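Local structure of arabinan endo-1,5-alpha-l-arabinosidase A (Cellvibrio cellulosa, 1GYH) at residues A[26-31]-A[76-81]; A[48-53]-A[62-67]; A[54-59]-A[115-120]. The protein cleaves the alpha-1,5-linked arabinofuranosyl backbone of linear arabinan, releasing almost exclusively arabinotriose, as part of the breakdown of plant cell walls. One frame throughout, in Å; residues are numbered along the deposited sequence.

Interaction 1: residues A[26-31]-A[76-81]; sequences PGITIY and FYLYYS
Ile-28 makes both contacts here, and they are purely apolar: its branches lodge against Leu-78 and Tyr-80, two residues on the same side of strand 75-82. Ile-28 CG2 lies 4.1 Å from Leu-78 CD2, and the two side chains pass each other pointing opposite ways. The longer branch goes to Tyr-80, where Ile-28 CG1 lies 4.0 Å from Tyr-80 CB and CD1 follows. The torsions explain the split: with chi1 at -65°, Ile-28 holds CG2 anti to its backbone N and CG1 beside that N.

Only the base of Tyr-80 takes part. Its chi1 of 60° swings the ring away from Ile-28, and the ring meets Phe-46 edge-to-face while OH hydrogen-bonds to Asp-111.

The backbones stay apart, 7.7 Å between the CA atoms of Ile-28 and Tyr-80, while the 26-31 segment passes from one sheet to the next. Residues 25-26 edge the sheet that contains 75-82; after Gly-27, which has positive phi, the chain enters 29-33 in the neighbouring sheet. Ile-28 also touches Leu-64 and Pro-67 of strand 63-72. All three contact residues are buried, an apolar seam between adjacent blades of the five-bladed beta-propeller of this family 43 glycoside hydrolase.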
# COMPACT_ATOMS: atom_id res chain seq x y z
N PRO A 26 -4.16 -12.82 -8.00
CA PRO A 26 -3.41 -14.09 -8.09
C PRO A 26 -1.94 -13.88 -8.45
O PRO A 26 -1.68 -13.37 -9.54
CB PRO A 26 -4.16 -14.84 -9.19
CG PRO A 26 -5.55 -14.29 -9.11
CD PRO A 26 -5.34 -12.81 -8.89
N GLY A 27 -1.01 -14.19 -7.56
CA GLY A 27 0.42 -14.05 -7.87
C GLY A 27 0.94 -12.58 -7.96
O GLY A 27 2.09 -12.39 -8.27
N ILE A 28 0.10 -11.61 -7.59
CA ILE A 28 0.24 -10.16 -7.85
C ILE A 28 0.07 -9.87 -9.35
O ILE A 28 0.84 -10.36 -10.16
CB ILE A 28 1.52 -9.55 -7.33
CG1 ILE A 28 1.62 -9.59 -5.80
CG2 ILE A 28 1.64 -8.05 -7.78
CD1 ILE A 28 0.60 -8.82 -5.00
N THR A 29 -0.96 -9.13 -9.71
CA THR A 29 -1.29 -8.82 -11.10
C THR A 29 -0.49 -7.57 -11.53
O THR A 29 -0.46 -6.59 -10.80
CB THR A 29 -2.79 -8.53 -11.25
OG1 THR A 29 -3.61 -9.56 -10.66
CG2 THR A 29 -3.17 -8.52 -12.73
N ILE A 30 0.15 -7.66 -12.69
CA ILE A 30 0.97 -6.57 -13.27
C ILE A 30 0.41 -6.10 -14.63
O ILE A 30 0.17 -6.92 -15.50
CB ILE A 30 2.42 -6.98 -13.45
CG1 ILE A 30 2.97 -7.70 -12.21
CG2 ILE A 30 3.29 -5.68 -13.82
CD1 ILE A 30 4.45 -8.31 -12.40
N TYR A 31 0.21 -4.78 -14.76
CA TYR A 31 -0.13 -4.12 -16.01
C TYR A 31 0.94 -3.12 -16.45
O TYR A 31 1.72 -2.64 -15.63
CB TYR A 31 -1.42 -3.34 -15.88
CG TYR A 31 -2.59 -4.13 -15.38
CD1 TYR A 31 -2.80 -4.27 -14.02
CD2 TYR A 31 -3.48 -4.73 -16.28
CE1 TYR A 31 -3.91 -4.96 -13.53
CE2 TYR A 31 -4.60 -5.45 -15.80
CZ TYR A 31 -4.79 -5.58 -14.44
OH TYR A 31 -5.87 -6.28 -13.95
N PHE A 76 14.45 -4.22 -9.19
CA PHE A 76 13.05 -3.98 -8.83
C PHE A 76 12.66 -4.94 -7.67
O PHE A 76 12.75 -6.15 -7.83
CB PHE A 76 12.13 -4.19 -10.05
CG PHE A 76 12.35 -3.22 -11.15
CD1 PHE A 76 13.38 -3.39 -12.06
CD2 PHE A 76 11.57 -2.08 -11.25
CE1 PHE A 76 13.61 -2.46 -13.10
CE2 PHE A 76 11.79 -1.16 -12.28
CZ PHE A 76 12.82 -1.33 -13.18
N TYR A 77 12.28 -4.37 -6.53
CA TYR A 77 11.87 -5.09 -5.33
C TYR A 77 10.34 -4.99 -5.20
O TYR A 77 9.78 -3.90 -5.08
CB TYR A 77 12.53 -4.52 -4.09
CG TYR A 77 14.00 -4.76 -3.96
CD1 TYR A 77 14.91 -4.08 -4.77
CD2 TYR A 77 14.51 -5.65 -3.06
CE1 TYR A 77 16.24 -4.29 -4.66
CE2 TYR A 77 15.87 -5.86 -2.96
CZ TYR A 77 16.72 -5.18 -3.76
OH TYR A 77 18.06 -5.38 -3.67
N LEU A 78 9.67 -6.15 -5.24
CA LEU A 78 8.23 -6.23 -5.15
C LEU A 78 7.89 -6.96 -3.84
O LEU A 78 8.07 -8.17 -3.73
CB LEU A 78 7.68 -6.99 -6.35
CG LEU A 78 6.18 -7.34 -6.32
CD1 LEU A 78 5.38 -6.01 -6.24
CD2 LEU A 78 5.70 -8.17 -7.52
N TYR A 79 7.42 -6.20 -2.87
CA TYR A 79 6.93 -6.70 -1.59
C TYR A 79 5.47 -7.10 -1.73
O TYR A 79 4.75 -6.51 -2.51
CB TYR A 79 7.12 -5.66 -0.48
CG TYR A 79 8.57 -5.29 -0.32
CD1 TYR A 79 9.18 -4.34 -1.18
CD2 TYR A 79 9.37 -5.93 0.63
CE1 TYR A 79 10.54 -4.04 -1.04
CE2 TYR A 79 10.72 -5.65 0.75
CZ TYR A 79 11.29 -4.69 -0.06
OH TYR A 79 12.62 -4.44 0.07
N TYR A 80 5.04 -8.13 -0.99
CA TYR A 80 3.71 -8.72 -1.17
C TYR A 80 3.31 -9.39 0.16
O TYR A 80 4.19 -9.72 0.97
CB TYR A 80 3.69 -9.74 -2.35
CG TYR A 80 4.64 -10.92 -2.16
CD1 TYR A 80 4.25 -12.03 -1.41
CD2 TYR A 80 5.97 -10.88 -2.64
CE1 TYR A 80 5.10 -13.09 -1.18
CE2 TYR A 80 6.86 -11.94 -2.42
CZ TYR A 80 6.41 -13.06 -1.68
OH TYR A 80 7.22 -14.14 -1.42
N SER A 81 2.00 -9.57 0.36
CA SER A 81 1.44 -10.09 1.62
C SER A 81 0.73 -11.44 1.37
O SER A 81 -0.03 -11.59 0.42
CB SER A 81 0.44 -9.09 2.24
OG SER A 81 0.92 -7.74 2.17

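Interaction 2: residues A[48-53]-A[62-67]; sequences TEPTWA and GHLWAP
Pro-50 presses the CG-CD edge of its ring against the end of Leu-64, the two side chains meeting tip to tip. Pro-50 CG and CD each stand 4.1 Å from Leu-64 CD2, and CD is also 4.2 Å from Leu-64 CD1, which puts the proline edge against both methyls. Leu-64 gets there with CG anti to its carbonyl carbon, chi1 -61°, and an extended chi2. The proline also packs within its own type I turn, Pro-50 to Ala-53: Pro-50 CB sits 3.7 Å above the Trp-52 ring plane, displaced toward the rim.

Beside this apolar pair the link is polar and indirect. A water donates to both Thr-48 O, at 2.7 Å, and Gly-62 O, at 2.8 Å, tying the two backbones together. Glu-49 OE1 comes no nearer to Gly-62 than 4.2 Å from CA, while OE2 is salt-bridged to Lys-54.

Gly-62 and His-63 probably bind substrate, so the loop packs beside the start of a strand that carries part of that site. Residues 48-53 connect strand 38-44 to the short helix 53-56. Pro-50 and Trp-52 also lean on Tyr-80, and Trp-52 on Val-82, of strand 75-82, so the loop lies against two adjoining strands.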
# COMPACT_ATOMS: atom_id res chain seq x y z
N THR A 48 2.41 -19.46 -9.92
CA THR A 48 1.49 -20.13 -9.01
C THR A 48 1.44 -19.36 -7.68
O THR A 48 0.66 -18.42 -7.54
CB THR A 48 1.87 -21.64 -8.84
OG1 THR A 48 3.23 -21.79 -8.41
CG2 THR A 48 1.82 -22.38 -10.14
N GLU A 49 2.33 -19.70 -6.74
CA GLU A 49 2.37 -19.06 -5.44
C GLU A 49 3.70 -19.24 -4.75
O GLU A 49 4.48 -20.15 -5.10
CB GLU A 49 1.25 -19.61 -4.53
CG GLU A 49 1.31 -21.07 -4.22
CD GLU A 49 0.03 -21.60 -3.59
OE1 GLU A 49 -1.09 -21.36 -4.14
OE2 GLU A 49 0.14 -22.28 -2.54
N PRO A 50 3.98 -18.40 -3.75
CA PRO A 50 5.20 -18.57 -2.98
C PRO A 50 5.23 -19.99 -2.35
O PRO A 50 4.19 -20.48 -1.89
CB PRO A 50 5.13 -17.47 -1.93
CG PRO A 50 4.16 -16.47 -2.46
CD PRO A 50 3.19 -17.25 -3.26
N THR A 51 6.40 -20.63 -2.34
CA THR A 51 6.53 -22.00 -1.86
C THR A 51 6.14 -22.14 -0.40
O THR A 51 5.72 -23.22 0.03
CB THR A 51 7.96 -22.54 -2.05
OG1 THR A 51 8.88 -21.71 -1.35
CG2 THR A 51 8.38 -22.54 -3.53
N TRP A 52 6.28 -21.06 0.35
CA TRP A 52 6.06 -21.02 1.78
C TRP A 52 4.65 -20.54 2.20
O TRP A 52 4.33 -20.52 3.40
CB TRP A 52 7.13 -20.11 2.44
CG TRP A 52 7.21 -18.69 1.86
CD1 TRP A 52 8.04 -18.28 0.86
CD2 TRP A 52 6.40 -17.56 2.20
NE1 TRP A 52 7.80 -16.96 0.57
CE2 TRP A 52 6.80 -16.49 1.38
CE3 TRP A 52 5.36 -17.34 3.12
CZ2 TRP A 52 6.22 -15.22 1.46
CZ3 TRP A 52 4.78 -16.08 3.21
CH2 TRP A 52 5.23 -15.02 2.38
N ALA A 53 3.83 -20.12 1.24
CA ALA A 53 2.60 -19.41 1.58
C ALA A 53 1.64 -20.26 2.40
O ALA A 53 1.08 -19.78 3.37
CB ALA A 53 1.89 -18.95 0.36
N GLY A 62 -4.31 -18.49 -3.27
CA GLY A 62 -3.56 -17.99 -4.41
C GLY A 62 -3.50 -16.46 -4.60
O GLY A 62 -2.67 -16.01 -5.37
N HIS A 63 -4.35 -15.71 -3.92
CA HIS A 63 -4.39 -14.24 -4.01
C HIS A 63 -3.40 -13.59 -3.05
O HIS A 63 -3.53 -13.70 -1.82
CB HIS A 63 -5.80 -13.68 -3.73
CG HIS A 63 -6.79 -14.07 -4.77
ND1 HIS A 63 -7.32 -13.18 -5.69
CD2 HIS A 63 -7.32 -15.28 -5.07
CE1 HIS A 63 -8.14 -13.83 -6.49
NE2 HIS A 63 -8.14 -15.10 -6.16
N LEU A 64 -2.40 -12.92 -3.61
CA LEU A 64 -1.45 -12.13 -2.83
C LEU A 64 -1.97 -10.71 -2.68
O LEU A 64 -2.65 -10.20 -3.59
CB LEU A 64 -0.07 -12.15 -3.48
CG LEU A 64 0.58 -13.54 -3.61
CD1 LEU A 64 1.87 -13.48 -4.48
CD2 LEU A 64 0.90 -14.07 -2.21
N TRP A 65 -1.69 -10.07 -1.54
CA TRP A 65 -2.31 -8.78 -1.22
C TRP A 65 -1.28 -7.64 -1.11
O TRP A 65 -0.16 -7.85 -0.63
CB TRP A 65 -3.02 -8.78 0.12
CG TRP A 65 -4.12 -9.84 0.42
CD1 TRP A 65 -4.66 -10.77 -0.39
CD2 TRP A 65 -4.74 -10.00 1.69
NE1 TRP A 65 -5.59 -11.52 0.30
CE2 TRP A 65 -5.67 -11.04 1.59
CE3 TRP A 65 -4.61 -9.35 2.92
CZ2 TRP A 65 -6.47 -11.46 2.67
CZ3 TRP A 65 -5.42 -9.76 4.02
CH2 TRP A 65 -6.32 -10.81 3.88
N ALA A 66 -1.74 -6.45 -1.50
CA ALA A 66 -1.14 -5.14 -1.11
C ALA A 66 0.36 -5.02 -1.44
O ALA A 66 1.21 -4.84 -0.57
CB ALA A 66 -1.43 -4.87 0.39
N PRO A 67 0.68 -5.09 -2.72
CA PRO A 67 2.07 -5.05 -3.12
C PRO A 67 2.68 -3.63 -2.88
O PRO A 67 1.95 -2.62 -2.79
CB PRO A 67 2.00 -5.34 -4.62
CG PRO A 67 0.66 -4.87 -5.06
CD PRO A 67 -0.24 -5.13 -3.87
O HOH W 1 0.06 -16.59 -5.58

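Interaction 3: residues A[54-59]-A[115-120]; sequences KRVSPS and VIESVP
Glu-117, the residue most buried by this contact, meets the guanidinium of Arg-55 end-on in a two-pronged salt bridge. The bridge holds for one of two modelled conformers of this exposed arginine, and how much of the time it is made is uncertain. In that conformer Arg-55 NH2 donates to Glu-117 OE1 at 2.6 Å with an N-H...O angle of 175°, and NH1 of the same arginine donates to Glu-117 OE2 at 2.8 Å. Each carboxylate oxygen thus has its own nitrogen. Both are approached on the syn side, although NH1 lies somewhat out of the carboxylate plane. The two flat groups are nearly coplanar, their planes 19° apart, and the paired bonds would resist rotation of either group about its long axis.

The two chains reach this meeting in different ways. Glu-117 is stretched out, CG anti to the backbone N (chi1 174°) and the next torsion also extended, so its carboxylate projects straight from the strand. Arg-55 comes from the opposite direction and bends at chi2 to bring its guanidinium to the acid.

Val-56 adds a single apolar contact from the helix side. Val-56 CG2, anti to the carbonyl carbon, stands 3.9 Å from both OE1 and OE2 of Glu-117, contacts of packing rather than bonding.

Arg-55 and Val-56 close the short helix 53-56; both side chains also rest on Ile-114. Glu-117 lies in strand 110-118, an outermost strand of its antiparallel sheet, just past the classic bulge in which Val-115 and Ile-116 face Ile-92. Its side chain touches Ala-91 of the adjacent strand 90-97, so the contact fastens the helix to the edge of this sheet.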
# COMPACT_ATOMS: atom_id res chain seq x y z
N LYS A 54 1.47 -21.53 1.99
CA LYS A 54 0.52 -22.43 2.67
C LYS A 54 0.88 -22.73 4.11
O LYS A 54 -0.01 -22.96 4.94
CB LYS A 54 0.30 -23.72 1.88
CG LYS A 54 -0.67 -23.56 0.76
CD LYS A 54 -1.09 -24.91 0.18
CE LYS A 54 -2.02 -24.75 -1.00
NZ LYS A 54 -1.28 -24.63 -2.28
N ARG A 55 2.16 -22.69 4.45
CA ARG A 55 2.51 -22.90 5.84
C ARG A 55 2.17 -21.71 6.73
O ARG A 55 1.77 -21.90 7.86
CB ARG A 55 3.96 -23.40 5.97
CG ARG A 55 4.91 -22.44 6.48
CD ARG A 55 5.13 -22.43 7.97
NE ARG A 55 6.10 -21.38 8.11
CZ ARG A 55 5.85 -20.19 8.57
NH1 ARG A 55 4.67 -19.90 9.07
NH2 ARG A 55 6.83 -19.32 8.57
N VAL A 56 2.25 -20.48 6.21
CA VAL A 56 1.79 -19.33 6.95
C VAL A 56 0.24 -19.32 7.00
O VAL A 56 -0.37 -19.08 8.06
CB VAL A 56 2.34 -18.01 6.32
CG1 VAL A 56 1.63 -16.79 6.90
CG2 VAL A 56 3.88 -17.90 6.52
N SER A 57 -0.39 -19.57 5.85
CA SER A 57 -1.87 -19.51 5.67
C SER A 57 -2.39 -20.84 5.08
O SER A 57 -2.44 -21.01 3.86
CB SER A 57 -2.24 -18.35 4.73
OG SER A 57 -3.63 -18.12 4.66
N PRO A 58 -2.72 -21.82 5.92
CA PRO A 58 -3.12 -23.14 5.39
C PRO A 58 -4.25 -23.09 4.33
O PRO A 58 -4.18 -23.86 3.38
CB PRO A 58 -3.56 -23.94 6.66
CG PRO A 58 -2.91 -23.26 7.81
CD PRO A 58 -2.70 -21.79 7.39
N SER A 59 -5.22 -22.20 4.49
CA SER A 59 -6.31 -22.01 3.50
C SER A 59 -6.02 -21.00 2.38
O SER A 59 -6.92 -20.56 1.67
CB SER A 59 -7.56 -21.55 4.23
OG SER A 59 -7.40 -20.20 4.67
N VAL A 115 10.13 -11.53 4.88
CA VAL A 115 10.74 -10.36 5.51
C VAL A 115 10.31 -10.29 6.97
O VAL A 115 11.12 -10.17 7.87
CB VAL A 115 10.33 -9.05 4.79
CG1 VAL A 115 10.98 -7.84 5.45
CG2 VAL A 115 10.67 -9.09 3.26
N ILE A 116 9.01 -10.37 7.21
CA ILE A 116 8.46 -10.33 8.54
C ILE A 116 7.13 -11.11 8.56
O ILE A 116 6.38 -11.08 7.59
CB ILE A 116 8.29 -8.85 8.98
CG1 ILE A 116 8.05 -8.75 10.47
CG2 ILE A 116 7.26 -8.12 8.11
CD1 ILE A 116 6.76 -8.17 10.79
N GLU A 117 6.91 -11.82 9.67
CA GLU A 117 5.69 -12.63 9.87
C GLU A 117 5.05 -12.32 11.25
O GLU A 117 5.73 -12.29 12.26
CB GLU A 117 6.06 -14.13 9.76
CG GLU A 117 4.89 -15.09 10.10
CD GLU A 117 5.21 -16.57 9.94
OE1 GLU A 117 6.31 -16.92 9.39
OE2 GLU A 117 4.34 -17.39 10.35
N SER A 118 3.75 -12.16 11.27
CA SER A 118 3.00 -12.04 12.50
C SER A 118 2.46 -13.43 12.93
O SER A 118 2.04 -14.24 12.07
CB SER A 118 1.84 -11.04 12.36
OG SER A 118 0.99 -11.26 11.22
N VAL A 119 2.47 -13.64 14.23
CA VAL A 119 2.07 -14.90 14.88
C VAL A 119 0.99 -14.62 15.95
O VAL A 119 1.20 -13.87 16.88
CB VAL A 119 3.25 -15.62 15.53
CG1 VAL A 119 2.78 -16.88 16.32
CG2 VAL A 119 4.30 -16.02 14.52
N PRO A 120 -0.19 -15.21 15.80
CA PRO A 120 -1.27 -14.98 16.78
C PRO A 120 -0.82 -15.26 18.21
O PRO A 120 -0.15 -16.24 18.46
CB PRO A 120 -2.36 -15.99 16.34
CG PRO A 120 -2.13 -16.16 14.89
CD PRO A 120 -0.61 -16.06 14.67

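All three contacts reach the sheet containing strands 63-72, 75-82, 90-97 and 110-118. Interaction 1 is the buried, wholly apolar one, set between this sheet and its neighbour. Interaction 2, nested along the chain within the loop closed by interaction 1, is partly buried and mixes apolar packing with a water bridge. The two are joined where their adjacent strands meet: Ser-81 N of interaction 1 and Trp-65 O of interaction 2, 2.9 Å apart, probably hydrogen-bond. Interaction 3 lies farthest from the chain's centre and rests mainly on charge at the sheet edge. It follows directly on interaction 2, whose loop runs into helix 53-56. Polar chemistry therefore increases from the core outward.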